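Local coordinates for general secretion pathway protein D (Pseudomonas aeruginosa, PDB 4E9J) that forms the outer-membrane channel through which the type II secretion system exports proteins such as elastase, represented here by its periplasmic N0, N1 and N2 domains, at residues Lys27-Asp30 with Ile31-Ile35; Phe46-Asp49 with Pro50-Gly54. All blocks are in the same frame, centred on the assembly; numbering follows the deposited sequence.

Interaction 1: Lys27-Asp30 with Ile31-Ile35; sequences KDAD and IREFI
The carbonyl oxygen of Asp-30 is gripped by two backbone N-H groups of the first turn of helix 31-42. Phe-34 N donates to Asp-30 O at 3.3 Å. This bond is fairly straight, with an N-H...O angle of 163°, and lies in the carbonyl plane. Glu-33 N is closer to Asp-30 O, at 3.0 Å, but its bond is bent to 132° and comes from above that plane. The bond from Phe-34 N is the first i to i+4 bond of the helix, as expected for the carbonyl of an N-cap residue.

The side chain of Asp-30 caps the helix start with a third bond. Its CG is turned opposite the backbone N (chi1 -165°), which swings the carboxylate back over the start of the helix, to the N-H of Arg-32. OD1 of Asp-30 takes the N-H of Arg-32 at 2.9 Å, on its anti side and only slightly out of the carboxylate plane. The Arg-32 side chain leaves close beside the same oxygen, with its CB 3.4 Å from Asp-30 OD1. It then runs extended from CG to NE. The charged ends of the two side chains do not touch; NH2 of Arg-32 makes weak hydrogen bonds to Asp-49 O and Val-52 O instead.

Other side-chain contacts are slight, each a carbon against a carboxylate oxygen. CG2 of Ile-31 lies 3.9 Å from Asp-30 OD1, and the extended Glu-33 chain reaches back until its OE2 is 4.2 Å from Ala-29 CB. Phe-34 points its ring away from the cap, onto Val-56 and Val-58 of strand 55-61 and Met-77 of helix 66-79. Just before the cap, Asp-28 and Ala-29 both face Val-56 in a G1 beta bulge. The whole is an aspartate N-cap, here at the strand-to-helix junction of the N0 domain.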
loop_
_atom_site.group_PDB
_atom_site.type_symbol
_atom_site.label_atom_id
_atom_site.label_comp_id
_atom_site.label_asym_id
_atom_site.label_seq_id
_atom_site.Cartn_x
_atom_site.Cartn_y
_atom_site.Cartn_z
ATOM N N LYS A 27 17.987 12.733 17.924
ATOM C CA LYS A 27 19.011 11.942 17.241
ATOM C C LYS A 27 19.594 10.913 18.178
ATOM O O LYS A 27 19.934 11.242 19.310
ATOM C CB LYS A 27 20.133 12.856 16.738
ATOM C CG LYS A 27 19.706 13.772 15.622
ATOM C CD LYS A 27 19.787 13.070 14.267
ATOM C CE LYS A 27 18.939 13.738 13.228
ATOM N NZ LYS A 27 19.403 15.116 12.904
ATOM N N ASP A 28 19.671 9.664 17.706
ATOM C CA ASP A 28 20.246 8.504 18.391
ATOM C C ASP A 28 19.760 8.333 19.830
ATOM O O ASP A 28 20.548 8.066 20.744
ATOM C CB ASP A 28 21.780 8.561 18.298
ATOM C CG ASP A 28 22.259 8.631 16.870
ATOM O OD1 ASP A 28 22.205 7.593 16.177
ATOM O OD2 ASP A 28 22.682 9.727 16.437
ATOM N N ALA A 29 18.454 8.511 20.033
ATOM C CA ALA A 29 17.864 8.383 21.351
ATOM C C ALA A 29 17.282 6.996 21.538
ATOM O O ALA A 29 16.871 6.350 20.576
ATOM C CB ALA A 29 16.778 9.431 21.535
ATOM N N ASP A 30 17.220 6.559 22.777
ATOM C CA ASP A 30 16.596 5.285 23.094
ATOM C C ASP A 30 15.119 5.411 22.702
ATOM O O ASP A 30 14.523 6.480 22.887
ATOM C CB ASP A 30 16.711 4.980 24.597
ATOM C CG ASP A 30 16.407 3.542 24.945
ATOM O OD1 ASP A 30 15.282 3.083 24.647
ATOM O OD2 ASP A 30 17.293 2.870 25.512
ATOM N N ILE A 31 14.539 4.353 22.129
ATOM C CA ILE A 31 13.121 4.378 21.750
ATOM C C ILE A 31 12.243 4.668 22.971
ATOM O O ILE A 31 11.204 5.306 22.837
ATOM C CB ILE A 31 12.712 3.072 21.014
ATOM C CG1 ILE A 31 11.363 3.262 20.290
ATOM C CG2 ILE A 31 12.664 1.868 21.982
ATOM C CD1 ILE A 31 11.024 2.120 19.360
ATOM N N ARG A 32 12.676 4.232 24.164
ATOM C CA ARG A 32 11.949 4.494 25.407
ATOM C C ARG A 32 11.892 5.978 25.787
ATOM O O ARG A 32 10.902 6.404 26.384
ATOM C CB ARG A 32 12.478 3.611 26.527
ATOM C CG ARG A 32 12.161 2.136 26.245
ATOM C CD ARG A 32 13.115 1.206 26.965
ATOM N NE ARG A 32 12.791 -0.209 26.782
ATOM C CZ ARG A 32 11.858 -0.883 27.438
ATOM N NH1 ARG A 32 11.090 -0.272 28.332
ATOM N NH2 ARG A 32 11.665 -2.171 27.188
ATOM N N GLU A 33 12.910 6.768 25.398
ATOM C CA GLU A 33 12.904 8.217 25.597
ATOM C C GLU A 33 11.891 8.828 24.649
ATOM O O GLU A 33 11.081 9.656 25.064
ATOM C CB GLU A 33 14.302 8.835 25.355
ATOM C CG GLU A 33 14.287 10.356 25.414
ATOM C CD GLU A 33 15.655 11.005 25.513
ATOM O OE1 GLU A 33 16.453 10.550 26.363
ATOM O OE2 GLU A 33 15.931 11.961 24.753
ATOM N N PHE A 34 11.900 8.393 23.385
ATOM C CA PHE A 34 10.920 8.895 22.423
ATOM C C PHE A 34 9.482 8.623 22.898
ATOM O O PHE A 34 8.643 9.511 22.803
ATOM C CB PHE A 34 11.178 8.313 21.033
ATOM C CG PHE A 34 10.132 8.717 20.021
ATOM C CD1 PHE A 34 10.046 10.032 19.572
ATOM C CD2 PHE A 34 9.195 7.801 19.566
ATOM C CE1 PHE A 34 9.058 10.411 18.652
ATOM C CE2 PHE A 34 8.203 8.180 18.669
ATOM C CZ PHE A 34 8.148 9.477 18.201
ATOM N N ILE A 35 9.223 7.438 23.459
ATOM C CA ILE A 35 7.886 7.082 23.990
ATOM C C ILE A 35 7.482 8.020 25.142
ATOM O O ILE A 35 6.348 8.504 25.168
ATOM C CB ILE A 35 7.852 5.586 24.412
ATOM C CG1 ILE A 35 7.950 4.677 23.160
ATOM C CG2 ILE A 35 6.586 5.270 25.215
ATOM C CD1 ILE A 35 8.494 3.192 23.466
#

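Interaction 2: Phe46-Asp49 with Pro50-Gly54; sequences FVVD and PRVKG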
loop_
_atom_site.group_PDB
_atom_site.type_symbol
_atom_site.label_atom_id
_atom_site.label_comp_id
_atom_site.label_asym_id
_atom_site.label_seq_id
_atom_site.Cartn_x
_atom_site.Cartn_y
_atom_site.Cartn_z
ATOM N N PHE A 46 1.652 4.950 28.459
ATOM C CA PHE A 46 1.914 3.653 27.846
ATOM C C PHE A 46 2.689 2.748 28.820
ATOM O O PHE A 46 3.559 3.234 29.526
ATOM C CB PHE A 46 2.788 3.810 26.601
ATOM C CG PHE A 46 2.253 4.751 25.550
ATOM C CD1 PHE A 46 1.156 4.402 24.767
ATOM C CD2 PHE A 46 2.835 5.986 25.349
ATOM C CE1 PHE A 46 0.664 5.288 23.797
ATOM C CE2 PHE A 46 2.345 6.860 24.382
ATOM C CZ PHE A 46 1.245 6.524 23.635
ATOM N N VAL A 47 2.448 1.439 28.803
ATOM C CA VAL A 47 3.295 0.460 29.508
ATOM C C VAL A 47 4.144 -0.115 28.380
ATOM O O VAL A 47 3.593 -0.515 27.368
ATOM C CB VAL A 47 2.525 -0.647 30.269
ATOM C CG1 VAL A 47 3.492 -1.692 30.812
ATOM C CG2 VAL A 47 1.717 -0.047 31.403
ATOM N N VAL A 48 5.459 -0.086 28.498
ATOM C CA VAL A 48 6.342 -0.549 27.437
ATOM C C VAL A 48 6.783 -1.976 27.743
ATOM O O VAL A 48 7.454 -2.169 28.751
ATOM C CB VAL A 48 7.529 0.429 27.307
ATOM C CG1 VAL A 48 8.532 -0.055 26.286
ATOM C CG2 VAL A 48 7.027 1.816 26.936
ATOM N N ASP A 49 6.401 -2.979 26.887
ATOM C CA ASP A 49 6.775 -4.386 27.099
ATOM C C ASP A 49 8.302 -4.488 27.299
ATOM O O ASP A 49 9.046 -3.804 26.583
ATOM C CB ASP A 49 6.322 -5.237 25.897
ATOM C CG ASP A 49 6.629 -6.713 25.997
ATOM O OD1 ASP A 49 7.740 -7.106 25.638
ATOM O OD2 ASP A 49 5.729 -7.479 26.356
ATOM N N PRO A 50 8.797 -5.345 28.228
ATOM C CA PRO A 50 10.257 -5.444 28.443
ATOM C C PRO A 50 11.122 -5.645 27.197
ATOM O O PRO A 50 12.265 -5.210 27.179
ATOM C CB PRO A 50 10.413 -6.611 29.416
ATOM C CG PRO A 50 9.085 -6.754 30.077
ATOM C CD PRO A 50 8.043 -6.189 29.177
ATOM N N ARG A 51 10.580 -6.300 26.154
ATOM C CA ARG A 51 11.306 -6.579 24.908
ATOM C C ARG A 51 11.429 -5.373 23.962
ATOM O O ARG A 51 12.180 -5.479 22.987
ATOM C CB ARG A 51 10.635 -7.725 24.125
ATOM C CG ARG A 51 10.651 -9.084 24.794
ATOM C CD ARG A 51 9.694 -10.017 24.085
ATOM N NE ARG A 51 8.299 -9.711 24.411
ATOM C CZ ARG A 51 7.240 -10.368 23.935
ATOM N NH1 ARG A 51 7.398 -11.381 23.088
ATOM N NH2 ARG A 51 6.016 -10.020 24.305
ATOM N N VAL A 52 10.710 -4.238 24.215
ATOM C CA VAL A 52 10.781 -3.055 23.342
ATOM C C VAL A 52 12.147 -2.388 23.544
ATOM O O VAL A 52 12.456 -1.940 24.636
ATOM C CB VAL A 52 9.624 -2.047 23.570
ATOM C CG1 VAL A 52 9.745 -0.841 22.629
ATOM C CG2 VAL A 52 8.270 -2.710 23.389
ATOM N N LYS A 53 12.953 -2.337 22.491
ATOM C CA LYS A 53 14.311 -1.804 22.541
ATOM C C LYS A 53 14.672 -1.200 21.197
ATOM O O LYS A 53 13.953 -1.406 20.231
ATOM C CB LYS A 53 15.309 -2.926 22.903
ATOM N N GLY A 54 15.756 -0.428 21.157
ATOM C CA GLY A 54 16.228 0.201 19.931
ATOM C C GLY A 54 16.590 1.662 20.076
ATOM O O GLY A 54 16.175 2.330 21.025
#
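Ionic and polar bonds between Asp-49 and Arg-51 dominate this turn. Arg-51 meets the carboxylate side-on with two nitrogens, one for each oxygen. NE of Arg-51 donates to Asp-49 OD1 at 2.9 Å, on the syn side, as part of a salt bridge. NH2 of Arg-51 reaches Asp-49 OD2 at a longer 3.3 Å; the oxygen lies in the guanidinium plane, but the nitrogen stands above the carboxylate plane. The two flat groups are twisted 48° apart, so the pairing is not coplanar. The Arg-51 chain folds back at chi3 (-75°), which brings its guanidinium edge round to the aspartate.

Backbone N-H groups add two more bonds. Arg-51 N also donates to Asp-49 OD1, at 3.0 Å and on its anti side, which makes an Asx turn. It approaches from the opposite face of the carboxylate to NE, and the two donors together fix this oxygen. Val-52 N donates to Asp-49 O at 2.9 Å in a nearly straight bond, which closes a type I beta turn from Asp-49 to Val-52.

One apolar pair is added. CG1 of Val-48 presses on CB of Val-52 at 3.5 Å, the two side chains crossing at about a right angle. In a separate van der Waals contact between chain neighbours, the Pro-50 ring lies across the Asp-49 side chain, its CD 3.5 Å from Asp-49 CG.

Further partners lie outside the turn. Asp-49 OD2 forms a salt bridge with Arg-92, and NH1 of Arg-51 donates to Ala-86 O of the second subunit. The carboxylate is thus shared between two arginines. This would probably favour its ionised form. The aspartate probably also helps to set the arginine for its bond to the second subunit.

From the N terminus, the chain leaves strand 21-30 and enters helix 31-42 at interaction 1. It then runs along the helix to strand 46-48, and interaction 2 turns it toward strand 55-61. The two contacts lie in series, and neither encloses nor crosses the other. Interaction 1 caps the helix start, interaction 2 closes a beta turn; neither closes a long loop. They nevertheless touch in space, with centres about 11 Å apart. Ile-31 N probably hydrogen-bonds to Gly-54 O, so the start of the helix meets the end of the 50-54 loop. Together the contacts join strand 21-30, helix 31-42 and the loop between strands 46-48 and 55-61 within the N0 domain.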